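Local coordinates for protein aminotransferase, class I and II (Erwinia tasmaniensis, PDB 5Z0Q) that binds pyridoxal-5'-phosphate and belongs to the class I and II aminotransferases, pairing two copies of its chain in the assembly, at residues V68-M81 and Y279-L293. Residues are numbered along the deposited sequence; the frame is centred on the assembly and turned at random.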
ATOM      1  N   VAL A  68     -11.994  -6.798  -3.411  1.00 19.13           N
ATOM      2  CA  VAL A  68     -12.808  -6.192  -2.374  1.00 20.11           C
ATOM      3  C   VAL A  68     -12.180  -6.499  -1.024  1.00 26.01           C
ATOM      4  O   VAL A  68     -11.333  -7.387  -0.887  1.00 30.09           O
ATOM      5  CB  VAL A  68     -14.273  -6.681  -2.425  1.00 25.45           C
ATOM      6  CG1 VAL A  68     -14.935  -6.236  -3.714  1.00 31.87           C
ATOM      7  CG2 VAL A  68     -14.334  -8.196  -2.280  1.00 22.67           C
ATOM      8  N   THR A  69     -12.601  -5.752  -0.007  1.00 22.29           N
ATOM      9  CA  THR A  69     -12.120  -6.001   1.344  1.00 22.61           C
ATOM     10  C   THR A  69     -12.635  -7.346   1.840  1.00 20.89           C
ATOM     11  O   THR A  69     -13.783  -7.721   1.591  1.00 24.91           O
ATOM     12  CB  THR A  69     -12.563  -4.883   2.286  1.00 26.24           C
ATOM     13  OG1 THR A  69     -13.993  -4.798   2.293  1.00 34.40           O
ATOM     14  CG2 THR A  69     -11.981  -3.549   1.835  1.00 19.80           C
ATOM     15  N   SER A  70     -11.770  -8.075   2.540  1.00 23.81           N
ATOM     16  CA  SER A  70     -12.076  -9.439   2.958  1.00 21.70           C
ATOM     17  C   SER A  70     -13.140  -9.429   4.046  1.00 27.63           C
ATOM     18  O   SER A  70     -12.905  -8.934   5.153  1.00 34.46           O
ATOM     19  CB  SER A  70     -10.808 -10.131   3.447  1.00 21.02           C
ATOM     20  OG  SER A  70     -11.113 -11.362   4.081  1.00 19.52           O
ATOM     21  N   GLU A  71     -14.318  -9.973   3.735  1.00 27.29           N
ATOM     22  CA  GLU A  71     -15.310 -10.210   4.777  1.00 29.98           C
ATOM     23  C   GLU A  71     -14.848 -11.296   5.740  1.00 28.01           C
ATOM     24  O   GLU A  71     -15.219 -11.277   6.919  1.00 30.50           O
ATOM     25  CB  GLU A  71     -16.655 -10.589   4.157  1.00 36.83           C
ATOM     26  CG  GLU A  71     -17.501  -9.403   3.720  1.00 48.78           C
ATOM     27  CD  GLU A  71     -18.801  -9.826   3.059  1.00 64.25           C
ATOM     28  OE1 GLU A  71     -18.751 -10.629   2.103  1.00 62.24           O
ATOM     29  OE2 GLU A  71     -19.873  -9.364   3.501  1.00 74.23           O
ATOM     30  N   ALA A  72     -14.039 -12.242   5.258  1.00 30.49           N
ATOM     31  CA  ALA A  72     -13.527 -13.295   6.128  1.00 24.37           C
ATOM     32  C   ALA A  72     -12.550 -12.738   7.156  1.00 26.14           C
ATOM     33  O   ALA A  72     -12.567 -13.150   8.321  1.00 36.96           O
ATOM     34  CB  ALA A  72     -12.864 -14.389   5.293  1.00 20.91           C
ATOM     35  N   LEU A  73     -11.690 -11.802   6.743  1.00 24.47           N
ATOM     36  CA  LEU A  73     -10.755 -11.194   7.685  1.00 22.45           C
ATOM     37  C   LEU A  73     -11.489 -10.390   8.750  1.00 28.39           C
ATOM     38  O   LEU A  73     -11.147 -10.460   9.937  1.00 28.32           O
ATOM     39  CB  LEU A  73      -9.758 -10.309   6.938  1.00 23.68           C
ATOM     40  CG  LEU A  73      -8.771  -9.515   7.797  1.00 21.07           C
ATOM     41  CD1 LEU A  73      -7.952 -10.446   8.675  1.00 17.60           C
ATOM     42  CD2 LEU A  73      -7.863  -8.665   6.922  1.00 23.37           C
ATOM     43  N   ALA A  74     -12.503  -9.621   8.347  1.00 34.34           N
ATOM     44  CA  ALA A  74     -13.289  -8.866   9.318  1.00 30.80           C
ATOM     45  C   ALA A  74     -14.022  -9.789  10.280  1.00 30.22           C
ATOM     46  O   ALA A  74     -14.177  -9.462  11.462  1.00 29.45           O
ATOM     47  CB  ALA A  74     -14.278  -7.952   8.594  1.00 20.70           C
ATOM     48  N   GLU A  75     -14.470 -10.949   9.797  1.00 30.07           N
ATOM     49  CA  GLU A  75     -15.179 -11.889  10.657  1.00 35.93           C
ATOM     50  C   GLU A  75     -14.236 -12.526  11.670  1.00 42.40           C
ATOM     51  O   GLU A  75     -14.549 -12.600  12.865  1.00 40.54           O
ATOM     52  CB  GLU A  75     -15.865 -12.958   9.804  1.00 35.98           C
ATOM     53  CG  GLU A  75     -16.606 -14.026  10.596  1.00 53.91           C
ATOM     54  CD  GLU A  75     -15.912 -15.376  10.550  1.00 66.92           C
ATOM     55  OE1 GLU A  75     -15.055 -15.638  11.422  1.00 62.76           O
ATOM     56  OE2 GLU A  75     -16.216 -16.171   9.635  1.00 62.92           O
ATOM     57  N   VAL A  76     -13.070 -12.989  11.213  1.00 35.90           N
ATOM     58  CA  VAL A  76     -12.137 -13.651  12.119  1.00 30.61           C
ATOM     59  C   VAL A  76     -11.503 -12.647  13.073  1.00 32.86           C
ATOM     60  O   VAL A  76     -11.126 -13.002  14.197  1.00 33.26           O
ATOM     61  CB  VAL A  76     -11.076 -14.433  11.321  1.00 27.57           C
ATOM     62  CG1 VAL A  76     -10.178 -13.489  10.536  1.00 27.02           C
ATOM     63  CG2 VAL A  76     -10.255 -15.309  12.249  1.00 23.64           C
ATOM     64  N   ALA A  77     -11.381 -11.383  12.659  1.00 35.19           N
ATOM     65  CA  ALA A  77     -10.846 -10.367  13.559  1.00 32.71           C
ATOM     66  C   ALA A  77     -11.815 -10.077  14.697  1.00 34.22           C
ATOM     67  O   ALA A  77     -11.396  -9.913  15.848  1.00 35.75           O
ATOM     68  CB  ALA A  77     -10.525  -9.088  12.785  1.00 26.84           C
ATOM     69  N   ILE A  78     -13.113 -10.019  14.397  1.00 33.38           N
ATOM     70  CA  ILE A  78     -14.108  -9.768  15.436  1.00 37.29           C
ATOM     71  C   ILE A  78     -14.157 -10.931  16.420  1.00 36.09           C
ATOM     72  O   ILE A  78     -14.184 -10.732  17.641  1.00 37.13           O
ATOM     73  CB  ILE A  78     -15.486  -9.502  14.803  1.00 35.05           C
ATOM     74  CG1 ILE A  78     -15.481  -8.163  14.061  1.00 29.87           C
ATOM     75  CG2 ILE A  78     -16.578  -9.526  15.858  1.00 23.90           C
ATOM     76  CD1 ILE A  78     -16.786  -7.843  13.371  1.00 35.97           C
ATOM     77  N   GLU A  79     -14.163 -12.165  15.906  1.00 34.27           N
ATOM     78  CA  GLU A  79     -14.166 -13.331  16.783  1.00 35.95           C
ATOM     79  C   GLU A  79     -12.909 -13.391  17.640  1.00 33.63           C
ATOM     80  O   GLU A  79     -12.961 -13.847  18.787  1.00 38.80           O
ATOM     81  CB  GLU A  79     -14.304 -14.612  15.959  1.00 38.87           C
ATOM     82  CG  GLU A  79     -15.687 -14.836  15.371  1.00 53.92           C
ATOM     83  CD  GLU A  79     -15.769 -16.110  14.549  1.00 73.60           C
ATOM     84  OE1 GLU A  79     -14.707 -16.681  14.225  1.00 75.13           O
ATOM     85  OE2 GLU A  79     -16.898 -16.542  14.228  1.00 66.18           O
ATOM     86  N   ARG A  80     -11.776 -12.931  17.108  1.00 36.16           N
ATOM     87  CA  ARG A  80     -10.532 -12.988  17.867  1.00 36.59           C
ATOM     88  C   ARG A  80     -10.518 -11.957  18.990  1.00 38.46           C
ATOM     89  O   ARG A  80     -10.067 -12.253  20.102  1.00 36.09           O
ATOM     90  CB  ARG A  80      -9.340 -12.783  16.934  1.00 29.87           C
ATOM     91  CG  ARG A  80      -7.992 -12.979  17.605  1.00 37.21           C
ATOM     92  CD  ARG A  80      -6.853 -12.868  16.605  1.00 36.98           C
ATOM     93  NE  ARG A  80      -5.571 -13.216  17.210  1.00 36.87           N
ATOM     94  CZ  ARG A  80      -5.116 -14.459  17.328  1.00 36.24           C
ATOM     95  NH1 ARG A  80      -5.837 -15.479  16.880  1.00 37.20           N
ATOM     96  NH2 ARG A  80      -3.939 -14.684  17.895  1.00 31.14           N
ATOM     97  N   MET A  81     -11.011 -10.745  18.723  1.00 38.00           N
ATOM     98  CA  MET A  81     -10.985  -9.701  19.743  1.00 36.87           C
ATOM     99  C   MET A  81     -11.967  -9.987  20.871  1.00 36.92           C
ATOM    100  O   MET A  81     -11.772  -9.508  21.994  1.00 37.56           O
ATOM    101  CB  MET A  81     -11.282  -8.340  19.115  1.00 39.84           C
ATOM    102  CG  MET A  81     -10.299  -7.952  18.030  1.00 47.78           C
ATOM    103  SD  MET A  81      -8.599  -8.300  18.515  1.00 68.19           S
ATOM    104  CE  MET A  81      -7.885  -8.775  16.940  1.00 43.38           C
ATOM    105  N   TYR A 279      -4.736 -10.064   1.917  1.00 24.03           N
ATOM    106  CA  TYR A 279      -5.976 -10.421   2.595  1.00 26.70           C
ATOM    107  C   TYR A 279      -6.054 -11.921   2.847  1.00 29.53           C
ATOM    108  O   TYR A 279      -6.516 -12.358   3.908  1.00 28.57           O
ATOM    109  CB  TYR A 279      -7.177  -9.961   1.770  1.00 22.12           C
ATOM    110  CG  TYR A 279      -7.621  -8.542   2.042  1.00 22.45           C
ATOM    111  CD1 TYR A 279      -7.623  -8.029   3.332  1.00 22.72           C
ATOM    112  CD2 TYR A 279      -8.042  -7.718   1.008  1.00 21.82           C
ATOM    113  CE1 TYR A 279      -8.032  -6.732   3.584  1.00 24.16           C
ATOM    114  CE2 TYR A 279      -8.452  -6.421   1.249  1.00 23.78           C
ATOM    115  CZ  TYR A 279      -8.446  -5.934   2.537  1.00 23.56           C
ATOM    116  OH  TYR A 279      -8.854  -4.643   2.776  1.00 23.10           O
ATOM    117  N   VAL A 280      -5.602 -12.724   1.881  1.00 23.74           N
ATOM    118  CA  VAL A 280      -5.698 -14.175   2.008  1.00 26.28           C
ATOM    119  C   VAL A 280      -4.784 -14.679   3.118  1.00 28.41           C
ATOM    120  O   VAL A 280      -5.153 -15.574   3.889  1.00 26.31           O
ATOM    121  CB  VAL A 280      -5.382 -14.844   0.658  1.00 29.14           C
ATOM    122  CG1 VAL A 280      -5.362 -16.355   0.800  1.00 28.49           C
ATOM    123  CG2 VAL A 280      -6.398 -14.423  -0.392  1.00 21.16           C
ATOM    124  N   ALA A 281      -3.582 -14.109   3.227  1.00 29.01           N
ATOM    125  CA  ALA A 281      -2.645 -14.563   4.249  1.00 23.30           C
ATOM    126  C   ALA A 281      -3.085 -14.127   5.640  1.00 22.26           C
ATOM    127  O   ALA A 281      -2.975 -14.898   6.601  1.00 23.15           O
ATOM    128  CB  ALA A 281      -1.242 -14.044   3.941  1.00 20.02           C
ATOM    129  N   ALA A 282      -3.587 -12.896   5.770  1.00 23.34           N
ATOM    130  CA  ALA A 282      -4.010 -12.407   7.078  1.00 20.98           C
ATOM    131  C   ALA A 282      -5.218 -13.178   7.595  1.00 28.05           C
ATOM    132  O   ALA A 282      -5.341 -13.409   8.804  1.00 24.94           O
ATOM    133  CB  ALA A 282      -4.317 -10.912   7.007  1.00 19.07           C
ATOM    134  N   SER A 283      -6.121 -13.579   6.697  1.00 25.77           N
ATOM    135  CA  SER A 283      -7.268 -14.381   7.113  1.00 23.46           C
ATOM    136  C   SER A 283      -6.822 -15.745   7.622  1.00 31.01           C
ATOM    137  O   SER A 283      -7.192 -16.156   8.727  1.00 32.50           O
ATOM    138  CB  SER A 283      -8.255 -14.533   5.955  1.00 26.80           C
ATOM    139  OG  SER A 283      -8.938 -13.318   5.700  1.00 38.41           O
ATOM    140  N   ALA A 284      -6.013 -16.456   6.830  1.00 28.58           N
ATOM    141  CA  ALA A 284      -5.548 -17.778   7.240  1.00 29.27           C
ATOM    142  C   ALA A 284      -4.690 -17.709   8.496  1.00 30.52           C
ATOM    143  O   ALA A 284      -4.650 -18.672   9.272  1.00 32.34           O
ATOM    144  CB  ALA A 284      -4.771 -18.437   6.102  1.00 21.06           C
ATOM    145  N   ALA A 285      -3.999 -16.589   8.714  1.00 26.38           N
ATOM    146  CA  ALA A 285      -3.181 -16.444   9.913  1.00 28.71           C
ATOM    147  C   ALA A 285      -4.042 -16.466  11.168  1.00 25.89           C
ATOM    148  O   ALA A 285      -3.771 -17.219  12.111  1.00 28.58           O
ATOM    149  CB  ALA A 285      -2.367 -15.152   9.839  1.00 24.80           C
ATOM    150  N   TRP A 286      -5.096 -15.652  11.194  1.00 28.38           N
ATOM    151  CA  TRP A 286      -5.959 -15.562  12.363  1.00 29.50           C
ATOM    152  C   TRP A 286      -7.060 -16.612  12.387  1.00 29.93           C
ATOM    153  O   TRP A 286      -7.665 -16.823  13.445  1.00 35.05           O
ATOM    154  CB  TRP A 286      -6.587 -14.165  12.448  1.00 28.14           C
ATOM    155  CG  TRP A 286      -5.709 -13.158  13.123  1.00 27.15           C
ATOM    156  CD1 TRP A 286      -4.599 -13.412  13.875  1.00 29.80           C
ATOM    157  CD2 TRP A 286      -5.867 -11.734  13.108  1.00 33.41           C
ATOM    158  NE1 TRP A 286      -4.056 -12.234  14.331  1.00 30.83           N
ATOM    159  CE2 TRP A 286      -4.816 -11.189  13.873  1.00 28.40           C
ATOM    160  CE3 TRP A 286      -6.795 -10.866  12.522  1.00 31.36           C
ATOM    161  CZ2 TRP A 286      -4.666  -9.817  14.068  1.00 23.40           C
ATOM    162  CZ3 TRP A 286      -6.644  -9.504  12.718  1.00 27.74           C
ATOM    163  CH2 TRP A 286      -5.589  -8.993  13.484  1.00 26.83           C
ATOM    164  N   ARG A 287      -7.337 -17.275  11.264  1.00 33.06           N
ATOM    165  CA  ARG A 287      -8.401 -18.273  11.242  1.00 36.67           C
ATOM    166  C   ARG A 287      -7.920 -19.647  11.692  1.00 30.23           C
ATOM    167  O   ARG A 287      -8.605 -20.313  12.476  1.00 27.75           O
ATOM    168  CB  ARG A 287      -9.017 -18.377   9.843  1.00 33.05           C
ATOM    169  CG  ARG A 287     -10.413 -18.982   9.836  1.00 39.43           C
ATOM    170  CD  ARG A 287     -10.839 -19.466   8.455  1.00 47.39           C
ATOM    171  NE  ARG A 287     -10.872 -18.397   7.461  1.00 54.21           N
ATOM    172  CZ  ARG A 287     -10.006 -18.283   6.459  1.00 55.06           C
ATOM    173  NH1 ARG A 287      -9.035 -19.177   6.313  1.00 48.90           N
ATOM    174  NH2 ARG A 287     -10.112 -17.280   5.598  1.00 52.10           N
ATOM    175  N   GLU A 288      -6.753 -20.089  11.214  1.00 27.54           N
ATOM    176  CA  GLU A 288      -6.286 -21.435  11.519  1.00 34.25           C
ATOM    177  C   GLU A 288      -4.800 -21.499  11.859  1.00 29.47           C
ATOM    178  O   GLU A 288      -4.239 -22.601  11.898  1.00 30.33           O
ATOM    179  CB  GLU A 288      -6.587 -22.378  10.346  1.00 45.37           C
ATOM    180  CG  GLU A 288      -8.072 -22.628  10.124  1.00 49.46           C
ATOM    181  CD  GLU A 288      -8.369 -23.216   8.760  1.00 62.76           C
ATOM    182  OE1 GLU A 288      -9.540 -23.577   8.511  1.00 65.65           O
ATOM    183  OE2 GLU A 288      -7.434 -23.312   7.937  1.00 59.18           O
ATOM    184  N   GLY A 289      -4.147 -20.368  12.105  1.00 26.93           N
ATOM    185  CA  GLY A 289      -2.745 -20.364  12.460  1.00 24.82           C
ATOM    186  C   GLY A 289      -2.450 -20.369  13.939  1.00 26.16           C
ATOM    187  O   GLY A 289      -1.282 -20.285  14.328  1.00 25.82           O
ATOM    188  N   GLN A 290      -3.477 -20.473  14.781  1.00 30.45           N
ATOM    189  CA  GLN A 290      -3.259 -20.400  16.223  1.00 27.01           C
ATOM    190  C   GLN A 290      -2.360 -21.509  16.765  1.00 31.29           C
ATOM    191  O   GLN A 290      -1.498 -21.201  17.607  1.00 30.67           O
ATOM    192  CB  GLN A 290      -4.609 -20.389  16.951  1.00 26.71           C
ATOM    193  CG  GLN A 290      -4.488 -20.109  18.433  1.00 30.58           C
ATOM    194  CD  GLN A 290      -3.737 -18.824  18.712  1.00 33.52           C
ATOM    195  OE1 GLN A 290      -4.041 -17.776  18.142  1.00 30.57           O
ATOM    196  NE2 GLN A 290      -2.743 -18.899  19.589  1.00 30.46           N
ATOM    197  N   PRO A 291      -2.496 -22.782  16.366  1.00 27.43           N
ATOM    198  CA  PRO A 291      -1.535 -23.787  16.851  1.00 26.11           C
ATOM    199  C   PRO A 291      -0.098 -23.470  16.475  1.00 28.67           C
ATOM    200  O   PRO A 291       0.819 -23.778  17.247  1.00 29.59           O
ATOM    201  CB  PRO A 291      -2.021 -25.083  16.191  1.00 18.90           C
ATOM    202  CG  PRO A 291      -3.464 -24.855  15.945  1.00 18.37           C
ATOM    203  CD  PRO A 291      -3.580 -23.407  15.586  1.00 18.43           C
ATOM    204  N   TRP A 292       0.126 -22.862  15.308  1.00 24.88           N
ATOM    205  CA  TRP A 292       1.470 -22.424  14.950  1.00 24.50           C
ATOM    206  C   TRP A 292       1.943 -21.309  15.874  1.00 24.82           C
ATOM    207  O   TRP A 292       3.095 -21.312  16.323  1.00 22.48           O
ATOM    208  CB  TRP A 292       1.497 -21.966  13.491  1.00 29.48           C
ATOM    209  CG  TRP A 292       2.854 -21.543  13.003  1.00 25.77           C
ATOM    210  CD1 TRP A 292       3.767 -22.318  12.349  1.00 20.35           C
ATOM    211  CD2 TRP A 292       3.447 -20.243  13.127  1.00 25.79           C
ATOM    212  NE1 TRP A 292       4.891 -21.583  12.059  1.00 24.01           N
ATOM    213  CE2 TRP A 292       4.721 -20.306  12.526  1.00 26.85           C
ATOM    214  CE3 TRP A 292       3.025 -19.031  13.687  1.00 26.51           C
ATOM    215  CZ2 TRP A 292       5.577 -19.204  12.471  1.00 27.53           C
ATOM    216  CZ3 TRP A 292       3.878 -17.940  13.631  1.00 26.05           C
ATOM    217  CH2 TRP A 292       5.139 -18.035  13.028  1.00 18.56           C
ATOM    218  N   LEU A 293       1.064 -20.351  16.174  1.00 25.13           N
ATOM    219  CA  LEU A 293       1.429 -19.260  17.071  1.00 25.24           C
ATOM    220  C   LEU A 293       1.683 -19.760  18.487  1.00 32.42           C
ATOM    221  O   LEU A 293       2.545 -19.217  19.187  1.00 32.26           O
ATOM    222  CB  LEU A 293       0.336 -18.192  17.067  1.00 28.75           C
ATOM    223  CG  LEU A 293       0.549 -16.960  17.950  1.00 28.06           C
ATOM    224  CD1 LEU A 293       1.826 -16.228  17.562  1.00 24.75           C
ATOM    225  CD2 LEU A 293      -0.652 -16.031  17.863  1.00 23.93           C
TER
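R80 meets both W286 and Q290. Its chain runs out extended, and CD stands 3.5 Å from the centroid of the W286 five-membered ring, a CH-pi contact over the face. The guanidinium then lies almost parallel to the indole, with the planes 8° apart. At its outer edge, NH1 and NH2 of R80 both donate to OE1 of Q290, at 3.2 and 3.1 Å. Both bonds are bent, but they lie in the amide plane and near that of the guanidinium, which probably restrains its rotation. D209 forms a salt bridge with R80 NH2 and accepts a hydrogen bond from W286 NE1. Q290 NE2 donates to D294.

S70 is the N-cap of helix 71-81. A chi1 of 169° turns its OG away from its own backbone N, to where it accepts from L73 N at 2.8 Å. S283 OG donates back to Y279 O within its own helix, at 3.2 Å. S70 CB sits over one face of the Y279 ring.

Between these polar ends the packing is knobs-into-holes. L73 fits among Y279, A282, S283 and W286; W286 fits among L73, V76, A77 and R80. The axes of 71-81 and 279-288 run roughly parallel, 29° apart, and approach to 8.8 Å. T69, L73 and A74 also pack on F96 of strand 94-97. A77 and W286 both reach L251 of strand 250-253, while V280 and A284 pack on helix 49-59.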